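Local coordinates for Lmo1076 protein (Listeria monocytogenes serovar 1/2a, PDB 3FI7) that hydrolyses bacterial cell-wall peptidoglycan as the N-acetylglucosaminidase (GH73) catalytic domain of Auto, a virulence-associated autolysin, at residues K139-E144 / K150-W155; I56-L61 / N164-K169; W95-S98 / G102-Q105; P27-T32 / W65-L70. All blocks are in the same frame, centred on the assembly; numbering follows the deposited sequence.

Interaction 1 of 4, residues K139-E144 / K150-W155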
loop_
_atom_site.group_PDB
_atom_site.type_symbol
_atom_site.label_atom_id
_atom_site.label_comp_id
_atom_site.label_asym_id
_atom_site.label_seq_id
_atom_site.Cartn_x
_atom_site.Cartn_y
_atom_site.Cartn_z
ATOM N N LYS A 139 4.868 3.360 16.333
ATOM C CA LYS A 139 5.289 2.149 17.056
ATOM C C LYS A 139 4.223 1.049 17.137
ATOM O O LYS A 139 4.555 -0.135 17.155
ATOM C CB LYS A 139 5.764 2.498 18.463
ATOM C CG LYS A 139 4.691 3.137 19.326
ATOM C CD LYS A 139 5.233 3.510 20.699
ATOM C CE LYS A 139 4.274 4.440 21.432
ATOM N NZ LYS A 139 4.804 4.869 22.758
ATOM N N GLY A 140 2.951 1.435 17.183
ATOM C CA GLY A 140 1.872 0.464 17.240
ATOM C C GLY A 140 1.706 -0.335 15.954
ATOM O O GLY A 140 0.987 -1.332 15.926
ATOM N N ALA A 141 2.361 0.103 14.880
ATOM C CA ALA A 141 2.302 -0.624 13.612
ATOM C C ALA A 141 3.567 -1.446 13.401
ATOM O O ALA A 141 3.688 -2.162 12.410
ATOM C CB ALA A 141 2.080 0.330 12.442
ATOM N N TRP A 142 4.519 -1.333 14.325
ATOM C CA TRP A 142 5.705 -2.177 14.259
ATOM C C TRP A 142 5.297 -3.594 14.610
ATOM O O TRP A 142 4.509 -3.820 15.527
ATOM C CB TRP A 142 6.816 -1.705 15.208
ATOM C CG TRP A 142 7.300 -0.317 14.955
ATOM C CD1 TRP A 142 7.094 0.439 13.831
ATOM C CD2 TRP A 142 8.105 0.479 15.834
ATOM N NE1 TRP A 142 7.708 1.663 13.967
ATOM C CE2 TRP A 142 8.335 1.714 15.185
ATOM C CE3 TRP A 142 8.646 0.272 17.109
ATOM C CZ2 TRP A 142 9.086 2.739 15.772
ATOM C CZ3 TRP A 142 9.393 1.291 17.693
ATOM C CH2 TRP A 142 9.603 2.510 17.023
ATOM N N ARG A 143 5.845 -4.554 13.886
ATOM C CA ARG A 143 5.423 -5.927 14.062
ATOM C C ARG A 143 5.734 -6.470 15.461
ATOM O O ARG A 143 4.979 -7.290 15.983
ATOM C CB ARG A 143 6.016 -6.809 12.964
ATOM C CG ARG A 143 5.202 -8.042 12.744
ATOM C CD ARG A 143 5.492 -8.711 11.428
ATOM N NE ARG A 143 4.749 -9.964 11.372
ATOM C CZ ARG A 143 4.706 -10.759 10.316
ATOM N NH1 ARG A 143 5.370 -10.433 9.211
ATOM N NH2 ARG A 143 3.993 -11.871 10.367
ATOM N N GLU A 144 6.823 -6.008 16.076
ATOM C CA GLU A 144 7.150 -6.448 17.435
ATOM C C GLU A 144 6.199 -5.888 18.501
ATOM O O GLU A 144 6.242 -6.323 19.646
ATOM C CB GLU A 144 8.619 -6.168 17.809
ATOM C CG GLU A 144 8.985 -4.688 18.006
ATOM C CD GLU A 144 9.359 -3.984 16.702
ATOM O OE1 GLU A 144 10.078 -2.966 16.770
ATOM O OE2 GLU A 144 8.939 -4.442 15.611
ATOM N N LYS A 150 -4.494 -6.107 12.661
ATOM C CA LYS A 150 -5.543 -5.202 13.133
ATOM C C LYS A 150 -5.043 -4.202 14.178
ATOM O O LYS A 150 -5.546 -3.082 14.262
ATOM C CB LYS A 150 -6.741 -5.982 13.669
ATOM C CG LYS A 150 -7.497 -6.717 12.570
ATOM C CD LYS A 150 -8.878 -7.146 13.029
ATOM C CE LYS A 150 -9.621 -7.814 11.894
ATOM N NZ LYS A 150 -11.031 -8.088 12.244
ATOM N N ASP A 151 -4.054 -4.598 14.972
ATOM C CA ASP A 151 -3.453 -3.663 15.920
ATOM C C ASP A 151 -2.689 -2.604 15.148
ATOM O O ASP A 151 -2.708 -1.427 15.505
ATOM C CB ASP A 151 -2.518 -4.390 16.885
ATOM C CG ASP A 151 -3.237 -5.454 17.691
ATOM O OD1 ASP A 151 -2.773 -6.618 17.702
ATOM O OD2 ASP A 151 -4.276 -5.121 18.303
ATOM N N ALA A 152 -2.033 -3.030 14.071
ATOM C CA ALA A 152 -1.263 -2.119 13.247
ATOM C C ALA A 152 -2.166 -1.121 12.529
ATOM O O ALA A 152 -1.881 0.073 12.533
ATOM C CB ALA A 152 -0.409 -2.886 12.258
ATOM N N THR A 153 -3.256 -1.596 11.924
ATOM C CA THR A 153 -4.127 -0.691 11.181
ATOM C C THR A 153 -4.794 0.290 12.152
ATOM O O THR A 153 -4.894 1.485 11.867
ATOM C CB THR A 153 -5.189 -1.428 10.329
ATOM O OG1 THR A 153 -6.045 -2.199 11.179
ATOM C CG2 THR A 153 -4.525 -2.352 9.299
ATOM N N ALA A 154 -5.235 -0.221 13.298
ATOM C CA ALA A 154 -5.823 0.623 14.335
ATOM C C ALA A 154 -4.838 1.708 14.762
ATOM O O ALA A 154 -5.235 2.824 15.048
ATOM C CB ALA A 154 -6.260 -0.209 15.550
ATOM N N TRP A 155 -3.550 1.383 14.788
ATOM C CA TRP A 155 -2.553 2.390 15.144
ATOM C C TRP A 155 -2.395 3.477 14.070
ATOM O O TRP A 155 -2.183 4.645 14.389
ATOM C CB TRP A 155 -1.199 1.752 15.479
ATOM C CG TRP A 155 -0.287 2.702 16.201
ATOM C CD1 TRP A 155 0.710 3.461 15.655
ATOM C CD2 TRP A 155 -0.303 3.011 17.601
ATOM N NE1 TRP A 155 1.316 4.217 16.627
ATOM C CE2 TRP A 155 0.712 3.964 17.831
ATOM C CE3 TRP A 155 -1.077 2.573 18.684
ATOM C CZ2 TRP A 155 0.980 4.484 19.102
ATOM C CZ3 TRP A 155 -0.812 3.097 19.948
ATOM C CH2 TRP A 155 0.209 4.042 20.145
#

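Interaction 2 of 4, residues I56-L61 / N164-K169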
loop_
_atom_site.group_PDB
_atom_site.type_symbol
_atom_site.label_atom_id
_atom_site.label_comp_id
_atom_site.label_asym_id
_atom_site.label_seq_id
_atom_site.Cartn_x
_atom_site.Cartn_y
_atom_site.Cartn_z
ATOM N N ILE A 56 0.691 -3.413 1.608
ATOM C CA ILE A 56 0.029 -3.631 0.332
ATOM C C ILE A 56 -1.342 -2.959 0.358
ATOM O O ILE A 56 -1.731 -2.308 -0.601
ATOM C CB ILE A 56 -0.100 -5.139 0.006
ATOM C CG1 ILE A 56 1.284 -5.753 -0.215
ATOM C CG2 ILE A 56 -0.977 -5.351 -1.211
ATOM C CD1 ILE A 56 1.335 -7.261 0.001
ATOM N N ALA A 57 -2.064 -3.104 1.465
ATOM C CA ALA A 57 -3.369 -2.452 1.597
ATOM C C ALA A 57 -3.238 -0.928 1.535
ATOM O O ALA A 57 -4.028 -0.258 0.875
ATOM C CB ALA A 57 -4.048 -2.871 2.879
ATOM N N GLN A 58 -2.231 -0.383 2.210
ATOM C CA GLN A 58 -1.990 1.056 2.146
ATOM C C GLN A 58 -1.681 1.501 0.728
ATOM O O GLN A 58 -2.203 2.517 0.271
ATOM C CB GLN A 58 -0.848 1.482 3.074
ATOM C CG GLN A 58 -1.281 1.762 4.486
ATOM C CD GLN A 58 -0.282 2.630 5.226
ATOM O OE1 GLN A 58 0.828 2.195 5.528
ATOM N NE2 GLN A 58 -0.673 3.867 5.526
ATOM N N ALA A 59 -0.843 0.738 0.027
ATOM C CA ALA A 59 -0.464 1.123 -1.328
ATOM C C ALA A 59 -1.673 1.150 -2.243
ATOM O O ALA A 59 -1.800 2.058 -3.055
ATOM C CB ALA A 59 0.604 0.209 -1.888
ATOM N N ALA A 60 -2.563 0.168 -2.100
ATOM C CA ALA A 60 -3.744 0.088 -2.957
ATOM C C ALA A 60 -4.688 1.242 -2.661
ATOM O O ALA A 60 -5.276 1.829 -3.565
ATOM C CB ALA A 60 -4.472 -1.241 -2.769
ATOM N N LEU A 61 -4.816 1.558 -1.381
ATOM C CA LEU A 61 -5.732 2.593 -0.932
ATOM C C LEU A 61 -5.255 3.994 -1.328
ATOM O O LEU A 61 -6.035 4.792 -1.849
ATOM C CB LEU A 61 -5.911 2.491 0.585
ATOM C CG LEU A 61 -7.009 3.309 1.246
ATOM C CD1 LEU A 61 -8.378 2.916 0.694
ATOM C CD2 LEU A 61 -6.950 3.116 2.752
ATOM N N ASN A 164 -11.655 8.591 10.246
ATOM C CA ASN A 164 -12.029 7.719 11.351
ATOM C C ASN A 164 -12.549 6.355 10.905
ATOM O O ASN A 164 -13.046 5.580 11.723
ATOM C CB ASN A 164 -13.017 8.411 12.294
ATOM C CG ASN A 164 -14.367 8.623 11.663
ATOM O OD1 ASN A 164 -14.504 8.593 10.441
ATOM N ND2 ASN A 164 -15.381 8.837 12.496
ATOM N N THR A 165 -12.427 6.060 9.613
ATOM C CA THR A 165 -12.658 4.695 9.142
ATOM C C THR A 165 -11.434 4.134 8.421
ATOM O O THR A 165 -11.522 3.100 7.749
ATOM C CB THR A 165 -13.897 4.581 8.223
ATOM O OG1 THR A 165 -13.775 5.503 7.136
ATOM C CG2 THR A 165 -15.179 4.875 9.002
ATOM N N TYR A 166 -10.297 4.809 8.570
ATOM C CA TYR A 166 -9.061 4.365 7.924
ATOM C C TYR A 166 -8.755 2.897 8.214
ATOM O O TYR A 166 -8.538 2.111 7.293
ATOM C CB TYR A 166 -7.868 5.232 8.327
ATOM C CG TYR A 166 -6.705 5.114 7.367
ATOM C CD1 TYR A 166 -6.839 5.493 6.036
ATOM C CD2 TYR A 166 -5.477 4.618 7.784
ATOM C CE1 TYR A 166 -5.783 5.377 5.149
ATOM C CE2 TYR A 166 -4.411 4.505 6.903
ATOM C CZ TYR A 166 -4.568 4.885 5.589
ATOM O OH TYR A 166 -3.505 4.774 4.710
ATOM N N ALA A 167 -8.740 2.532 9.493
ATOM C CA ALA A 167 -8.408 1.161 9.887
ATOM C C ALA A 167 -9.369 0.169 9.254
ATOM O O ALA A 167 -8.967 -0.885 8.744
ATOM C CB ALA A 167 -8.422 1.016 11.400
ATOM N N SER A 168 -10.646 0.517 9.292
ATOM C CA SER A 168 -11.684 -0.332 8.735
ATOM C C SER A 168 -11.484 -0.563 7.224
ATOM O O SER A 168 -11.673 -1.671 6.732
ATOM C CB SER A 168 -13.062 0.276 9.030
ATOM O OG SER A 168 -14.035 -0.247 8.149
ATOM N N LYS A 169 -11.093 0.481 6.496
ATOM C CA LYS A 169 -10.772 0.338 5.076
ATOM C C LYS A 169 -9.596 -0.607 4.840
ATOM O O LYS A 169 -9.681 -1.501 3.998
ATOM C CB LYS A 169 -10.471 1.695 4.447
ATOM C CG LYS A 169 -11.660 2.639 4.495
ATOM C CD LYS A 169 -11.305 4.015 3.968
ATOM C CE LYS A 169 -12.397 5.012 4.325
ATOM N NZ LYS A 169 -12.046 6.383 3.901
#

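Interaction 3 of 4, residues W95-S98 / G102-Q105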
loop_
_atom_site.group_PDB
_atom_site.type_symbol
_atom_site.label_atom_id
_atom_site.label_comp_id
_atom_site.label_asym_id
_atom_site.label_seq_id
_atom_site.Cartn_x
_atom_site.Cartn_y
_atom_site.Cartn_z
ATOM N N TRP A 95 -5.405 19.335 -4.145
ATOM C CA TRP A 95 -6.366 20.020 -3.279
ATOM C C TRP A 95 -5.821 20.293 -1.873
ATOM O O TRP A 95 -5.174 19.441 -1.274
ATOM C CB TRP A 95 -7.653 19.206 -3.161
ATOM C CG TRP A 95 -8.507 19.231 -4.384
ATOM C CD1 TRP A 95 -8.666 18.225 -5.297
ATOM C CD2 TRP A 95 -9.335 20.311 -4.824
ATOM N NE1 TRP A 95 -9.541 18.618 -6.282
ATOM C CE2 TRP A 95 -9.967 19.894 -6.014
ATOM C CE3 TRP A 95 -9.601 21.593 -4.329
ATOM C CZ2 TRP A 95 -10.849 20.713 -6.718
ATOM C CZ3 TRP A 95 -10.473 22.408 -5.029
ATOM C CH2 TRP A 95 -11.088 21.962 -6.213
ATOM N N GLU A 96 -6.099 21.483 -1.355
ATOM C CA GLU A 96 -5.771 21.832 0.020
ATOM C C GLU A 96 -7.004 22.443 0.659
ATOM O O GLU A 96 -7.871 22.960 -0.037
ATOM C CB GLU A 96 -4.620 22.839 0.074
ATOM C CG GLU A 96 -3.359 22.413 -0.664
ATOM C CD GLU A 96 -2.588 21.320 0.054
ATOM O OE1 GLU A 96 -3.080 20.821 1.092
ATOM O OE2 GLU A 96 -1.489 20.960 -0.423
ATOM N N TYR A 97 -7.097 22.380 1.982
ATOM C CA TYR A 97 -8.215 23.013 2.672
ATOM C C TYR A 97 -7.744 23.918 3.801
ATOM O O TYR A 97 -6.759 23.629 4.475
ATOM C CB TYR A 97 -9.209 21.978 3.219
ATOM C CG TYR A 97 -10.390 22.629 3.911
ATOM C CD1 TYR A 97 -10.369 22.888 5.279
ATOM C CD2 TYR A 97 -11.513 23.014 3.190
ATOM C CE1 TYR A 97 -11.437 23.501 5.909
ATOM C CE2 TYR A 97 -12.586 23.631 3.809
ATOM C CZ TYR A 97 -12.544 23.871 5.170
ATOM O OH TYR A 97 -13.611 24.484 5.787
ATOM N N SER A 98 -8.456 25.019 3.996
ATOM C CA SER A 98 -8.244 25.854 5.164
ATOM C C SER A 98 -9.581 26.460 5.542
ATOM O O SER A 98 -10.387 26.779 4.671
ATOM C CB SER A 98 -7.220 26.955 4.881
ATOM O OG SER A 98 -7.816 28.046 4.199
ATOM N N GLY A 102 -11.242 27.748 2.330
ATOM C CA GLY A 102 -12.066 26.631 1.905
ATOM C C GLY A 102 -11.230 25.623 1.143
ATOM O O GLY A 102 -10.029 25.496 1.386
ATOM N N TRP A 103 -11.861 24.891 0.231
ATOM C CA TRP A 103 -11.119 23.983 -0.634
ATOM C C TRP A 103 -10.537 24.776 -1.794
ATOM O O TRP A 103 -11.242 25.543 -2.447
ATOM C CB TRP A 103 -12.014 22.863 -1.164
ATOM C CG TRP A 103 -12.306 21.759 -0.171
ATOM C CD1 TRP A 103 -13.480 21.542 0.493
ATOM C CD2 TRP A 103 -11.409 20.720 0.252
ATOM N NE1 TRP A 103 -13.369 20.435 1.301
ATOM C CE2 TRP A 103 -12.109 19.912 1.171
ATOM C CE3 TRP A 103 -10.081 20.396 -0.057
ATOM C CZ2 TRP A 103 -11.527 18.798 1.787
ATOM C CZ3 TRP A 103 -9.502 19.286 0.556
ATOM C CH2 TRP A 103 -10.227 18.502 1.467
ATOM N N TYR A 104 -9.245 24.605 -2.040
ATOM C CA TYR A 104 -8.598 25.303 -3.141
ATOM C C TYR A 104 -7.486 24.468 -3.747
ATOM O O TYR A 104 -6.952 23.563 -3.104
ATOM C CB TYR A 104 -8.060 26.657 -2.689
ATOM C CG TYR A 104 -6.973 26.570 -1.651
ATOM C CD1 TYR A 104 -5.641 26.698 -2.005
ATOM C CD2 TYR A 104 -7.281 26.364 -0.312
ATOM C CE1 TYR A 104 -4.640 26.621 -1.055
ATOM C CE2 TYR A 104 -6.288 26.288 0.648
ATOM C CZ TYR A 104 -4.967 26.417 0.271
ATOM O OH TYR A 104 -3.969 26.339 1.221
ATOM N N GLN A 105 -7.151 24.764 -4.997
ATOM C CA GLN A 105 -6.108 24.026 -5.683
ATOM C C GLN A 105 -4.793 24.762 -5.573
ATOM O O GLN A 105 -4.757 25.967 -5.349
ATOM C CB GLN A 105 -6.450 23.830 -7.152
ATOM C CG GLN A 105 -7.760 23.139 -7.398
ATOM C CD GLN A 105 -8.027 22.975 -8.874
ATOM O OE1 GLN A 105 -7.180 23.303 -9.707
ATOM N NE2 GLN A 105 -9.197 22.458 -9.208
#

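Interaction 4 of 4, residues P27-T32 / W65-L70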
loop_
_atom_site.group_PDB
_atom_site.type_symbol
_atom_site.label_atom_id
_atom_site.label_comp_id
_atom_site.label_asym_id
_atom_site.label_seq_id
_atom_site.Cartn_x
_atom_site.Cartn_y
_atom_site.Cartn_z
ATOM N N PRO A 27 -5.906 -11.787 -14.247
ATOM C CA PRO A 27 -6.517 -11.290 -13.005
ATOM C C PRO A 27 -7.183 -9.927 -13.205
ATOM O O PRO A 27 -6.920 -9.262 -14.204
ATOM C CB PRO A 27 -5.317 -11.139 -12.057
ATOM C CG PRO A 27 -4.226 -11.975 -12.665
ATOM C CD PRO A 27 -4.440 -11.881 -14.146
ATOM N N THR A 28 -8.036 -9.524 -12.266
ATOM C CA THR A 28 -8.578 -8.165 -12.256
ATOM C C THR A 28 -7.445 -7.142 -12.091
ATOM O O THR A 28 -6.364 -7.479 -11.602
ATOM C CB THR A 28 -9.579 -7.962 -11.099
ATOM O OG1 THR A 28 -8.893 -8.076 -9.844
ATOM C CG2 THR A 28 -10.737 -8.981 -11.164
ATOM N N PHE A 29 -7.684 -5.895 -12.491
ATOM C CA PHE A 29 -6.667 -4.862 -12.292
ATOM C C PHE A 29 -6.281 -4.733 -10.807
ATOM O O PHE A 29 -5.130 -4.441 -10.490
ATOM C CB PHE A 29 -7.078 -3.507 -12.917
ATOM C CG PHE A 29 -8.198 -2.792 -12.185
ATOM C CD1 PHE A 29 -9.510 -2.866 -12.654
ATOM C CD2 PHE A 29 -7.936 -2.040 -11.041
ATOM C CE1 PHE A 29 -10.545 -2.206 -12.000
ATOM C CE2 PHE A 29 -8.965 -1.373 -10.371
ATOM C CZ PHE A 29 -10.276 -1.458 -10.849
ATOM N N GLN A 30 -7.232 -4.984 -9.906
ATOM C CA GLN A 30 -6.960 -4.922 -8.464
ATOM C C GLN A 30 -5.954 -5.995 -8.055
ATOM O O GLN A 30 -4.970 -5.721 -7.356
ATOM C CB GLN A 30 -8.244 -5.097 -7.631
ATOM C CG GLN A 30 -9.320 -4.020 -7.810
ATOM C CD GLN A 30 -10.324 -4.332 -8.915
ATOM O OE1 GLN A 30 -9.963 -4.812 -9.988
ATOM N NE2 GLN A 30 -11.592 -4.036 -8.659
ATOM N N GLN A 31 -6.213 -7.223 -8.492
ATOM C CA GLN A 31 -5.374 -8.364 -8.139
ATOM C C GLN A 31 -4.010 -8.221 -8.810
ATOM O O GLN A 31 -2.974 -8.540 -8.226
ATOM C CB GLN A 31 -6.050 -9.676 -8.559
ATOM C CG GLN A 31 -5.292 -10.936 -8.153
ATOM C CD GLN A 31 -5.245 -11.125 -6.644
ATOM O OE1 GLN A 31 -6.279 -11.177 -5.973
ATOM N NE2 GLN A 31 -4.039 -11.229 -6.106
ATOM N N THR A 32 -4.020 -7.711 -10.036
ATOM C CA THR A 32 -2.779 -7.495 -10.773
ATOM C C THR A 32 -1.904 -6.463 -10.064
ATOM O O THR A 32 -0.676 -6.608 -10.003
ATOM C CB THR A 32 -3.065 -7.059 -12.209
ATOM O OG1 THR A 32 -3.646 -8.159 -12.913
ATOM C CG2 THR A 32 -1.784 -6.597 -12.923
ATOM N N TRP A 65 -5.329 1.521 -6.453
ATOM C CA TRP A 65 -4.898 0.339 -7.194
ATOM C C TRP A 65 -3.893 0.719 -8.269
ATOM O O TRP A 65 -3.913 0.168 -9.364
ATOM C CB TRP A 65 -6.107 -0.360 -7.823
ATOM C CG TRP A 65 -7.124 -0.727 -6.799
ATOM C CD1 TRP A 65 -8.289 -0.072 -6.523
ATOM C CD2 TRP A 65 -7.059 -1.835 -5.896
ATOM N NE1 TRP A 65 -8.958 -0.710 -5.505
ATOM C CE2 TRP A 65 -8.220 -1.793 -5.100
ATOM C CE3 TRP A 65 -6.128 -2.859 -5.684
ATOM C CZ2 TRP A 65 -8.484 -2.743 -4.110
ATOM C CZ3 TRP A 65 -6.379 -3.790 -4.692
ATOM C CH2 TRP A 65 -7.552 -3.730 -3.918
ATOM N N GLY A 66 -3.040 1.692 -7.955
ATOM C CA GLY A 66 -2.000 2.135 -8.863
ATOM C C GLY A 66 -2.450 2.957 -10.062
ATOM O O GLY A 66 -1.721 3.050 -11.045
ATOM N N ARG A 67 -3.626 3.578 -9.982
ATOM C CA ARG A 67 -4.173 4.304 -11.134
ATOM C C ARG A 67 -4.100 5.833 -11.028
ATOM O O ARG A 67 -4.406 6.528 -11.991
ATOM C CB ARG A 67 -5.622 3.868 -11.410
ATOM C CG ARG A 67 -5.776 2.342 -11.564
ATOM C CD ARG A 67 -7.220 1.933 -11.844
ATOM N NE ARG A 67 -8.108 2.168 -10.705
ATOM C CZ ARG A 67 -9.431 2.020 -10.743
ATOM N NH1 ARG A 67 -10.040 1.634 -11.870
ATOM N NH2 ARG A 67 -10.148 2.252 -9.652
ATOM N N SER A 68 -3.718 6.365 -9.870
ATOM C CA SER A 68 -3.617 7.817 -9.738
ATOM C C SER A 68 -2.470 8.330 -10.606
ATOM O O SER A 68 -1.557 7.577 -10.949
ATOM C CB SER A 68 -3.420 8.234 -8.282
ATOM O OG SER A 68 -2.085 8.021 -7.880
ATOM N N GLU A 69 -2.515 9.609 -10.967
ATOM C CA GLU A 69 -1.519 10.168 -11.879
ATOM C C GLU A 69 -0.101 10.107 -11.295
ATOM O O GLU A 69 0.881 9.927 -12.022
ATOM C CB GLU A 69 -1.891 11.601 -12.266
ATOM C CG GLU A 69 -1.759 11.879 -13.761
ATOM C CD GLU A 69 -2.761 11.087 -14.589
ATOM O OE1 GLU A 69 -2.406 10.640 -15.701
ATOM O OE2 GLU A 69 -3.905 10.908 -14.121
ATOM N N LEU A 70 -0.009 10.243 -9.977
ATOM C CA LEU A 70 1.254 10.107 -9.263
ATOM C C LEU A 70 1.723 8.650 -9.169
ATOM O O LEU A 70 2.918 8.364 -9.227
ATOM C CB LEU A 70 1.117 10.687 -7.856
ATOM C CG LEU A 70 1.781 12.023 -7.551
ATOM C CD1 LEU A 70 1.872 12.866 -8.794
ATOM C CD2 LEU A 70 1.007 12.753 -6.459
#

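Interaction 1 of 4, residues K139-E144 / K150-W155
Trp155 lays its indole flat against the backbone of Gly140. The evidence is a CH-pi contact over the ring face: Gly140 CA stands 3.4 Å from the centroid of the five-membered ring of Trp155 and 16° off its normal. Gly140 N hangs over the same face, nearer the rim and 3.3 Å from Trp155 NE1; as both are donors, this is a packing contact over the ring and not a hydrogen bond. The pyrrole N-H instead goes to Tyr137 O, which fixes the rotation of the indole. With CG anti to the backbone N (chi1 -164°), the ring swings off its helix toward the turn. Lys139, its chain extended beyond CG, crosses the six-membered ring obliquely, and its CG lies 4.0 Å from Trp155 CZ2. At the other end of the contact two alanines allow a close backbone approach, with Ala141 CA 3.9 Å from Ala152 CA. Their methyls meet, Ala141 CB lying 4.1 Å from Ala152 CB. Between these ends, Ala152 CA points a C-H at Gly140 O over 3.6 Å. The arrangement is that of a 3-10 turn, residues 139-141, folded back on the helix that follows it, 149-156, in the helical part of this lysozyme-clan domain.

Interaction 2 of 4, residues I56-L61 / N164-K169
Leu61 and Lys169 mark the nearest backbone approach of the two segments, with 8.2 Å between Leu61 CA and Lys169 CA. This spacing separates helix 52-63 from the first turn of helix 166-176, two packed helices of the lysozyme-like fold, and side chains bridge it. Leu61 does so at one end. Its CG is anti to the backbone N (chi1 -169°), and CD2 reaches Tyr166 CE1 at 3.5 Å, approaching the phenol ring at a slant. The same methyl rests 4.2 Å from Lys169 CB, while the Lys169 chain runs on, extended, to a salt bridge with Asp163. Tyr166 spans the gap in the opposite sense: its ring reaches across to helix 52-63, and its hydroxyl arrives among polar groups there. The hydroxyl is hydrogen-bonded to Glu62 OE2, on the same helix as Gln58. The amide of Gln58 is held from its other end too, since OE1 takes a hydrogen bond from Asn123 ND2. Amide and phenol planes stand 78° apart, so the two groups meet crosswise. Gln58 NE2 donates to Tyr166 OH over 3.1 Å, with the oxygen lying in the amide plane and an N-H...O angle of 178°.

Interaction 3 of 4, residues W95-S98 / G102-Q105
Trp103 carries Tyr97 over one face of its indole: Tyr97 CB sits 3.7 Å from the centroid of the Trp103 six-membered ring. The Tyr97 ring turns its edge to the five-membered part of that indole, an edge-to-face pair with planes 59° apart. CG anti to the backbone N (chi1 -179°) brings the phenol to this position. Trp95 is covered on one face by Gln105, whose CG lies 3.7 Å from the centroid of the Trp95 six-membered ring. The Gln105 amide stands nearly upright to that indole, and Tyr104 N lies in the indole plane at its edge. The two tryptophans touch as well, Trp95 CB being 4.1 Å from Trp103 CE3. On the reverse face of the sheet, Tyr104 folds its ring over Glu96, with CB of Glu96 4.0 Å from the ring centroid and Gly102 O in plane at the ring edge.

Between the two faces runs an antiparallel beta hairpin. Glu96 and Tyr104 form a hydrogen-bonded pair, with Glu96 N to Tyr104 O at 2.8 Å and Tyr104 N to Glu96 O at 2.9 Å. Ser98 and Gly102 form the next such pair: Gly102 N reaches Ser98 O at 2.7 Å, but Ser98 N approaches Gly102 O from above the carbonyl plane.

Glu96 OE2 makes a salt bridge to Lys82, and Lys101 makes a cation-pi contact with Tyr104. Across the strands, four backbone hydrogen bonds set the register, while CH-pi and edge-to-face contacts, without a side-chain hydrogen bond, pack the rings of this exposed hairpin.

Interaction 4 of 4, residues P27-T32 / W65-L70
Arg67 directs its CB toward the start of helix 29-47, and the rest of its chain can be followed onto Phe29. CD is the first atom to come near, 4.0 Å from Phe29 CE2. A bend at chi3 (-68°) then turns the guanidinium broadside, so that NE passes 3.7 Å from Phe29 CE2. CZ comes nearer still, at 3.4 Å from Phe29 CE2, which places that ring atom over the centre of the guanidinium face. At the tip NH1 lies 3.3 Å from Phe29 CZ, whereas NH2 is directed to a hydrogen bond with Asn64 OD1. The planes are 24° apart, and it is the CE2-CZ side of Phe29 that lies over the guanidinium face; seen from the phenyl ring the approach is oblique.

Phe29 in turn points an edge at Trp65 in an offset edge-to-face pair, with planes at 81° and Trp65 CB in the phenyl plane. Gln30 lies over a face of the indole: its CB is 3.7 Å from the centroid of the six-membered ring, a CH-pi contact. Bent at chi2, the Gln30 chain brings OE1 back over the centre of the Phe29 ring. Thr28 is the N-cap of this helix, its OG1 accepting from Gln31 N at 3.1 Å.

The helix start and the loop after helix 52-63 thus meet through flat surfaces and CH groups; the charged guanidinium lies against the phenyl ring by its flat face, in van der Waals contact, with its polar edge left to hydrogen bonding.

How the interactions relate
Interactions 1 and 2 adjoin: Thr153 O lies 3.6 Å from Ala167 CB where helices 149-156 and 166-176 meet. Interaction 2 also touches interaction 4 through a probable backbone hydrogen bond, Trp65 N to Ala60 O at 2.9 Å, at the end of helix 52-63. The centres of interactions 1 and 4 are about 25 Å apart on opposite sides of the chain's centre, and the centre of interaction 2, about 13 Å from the first and 15 Å from the second, lies between them in the helical body. Interaction 3 stands apart, its nearest atoms about 12 Å from interaction 2 and about 9 Å from interaction 4. As in other GH73 enzymes, the hairpin is probably a lobe bordering the substrate cleft.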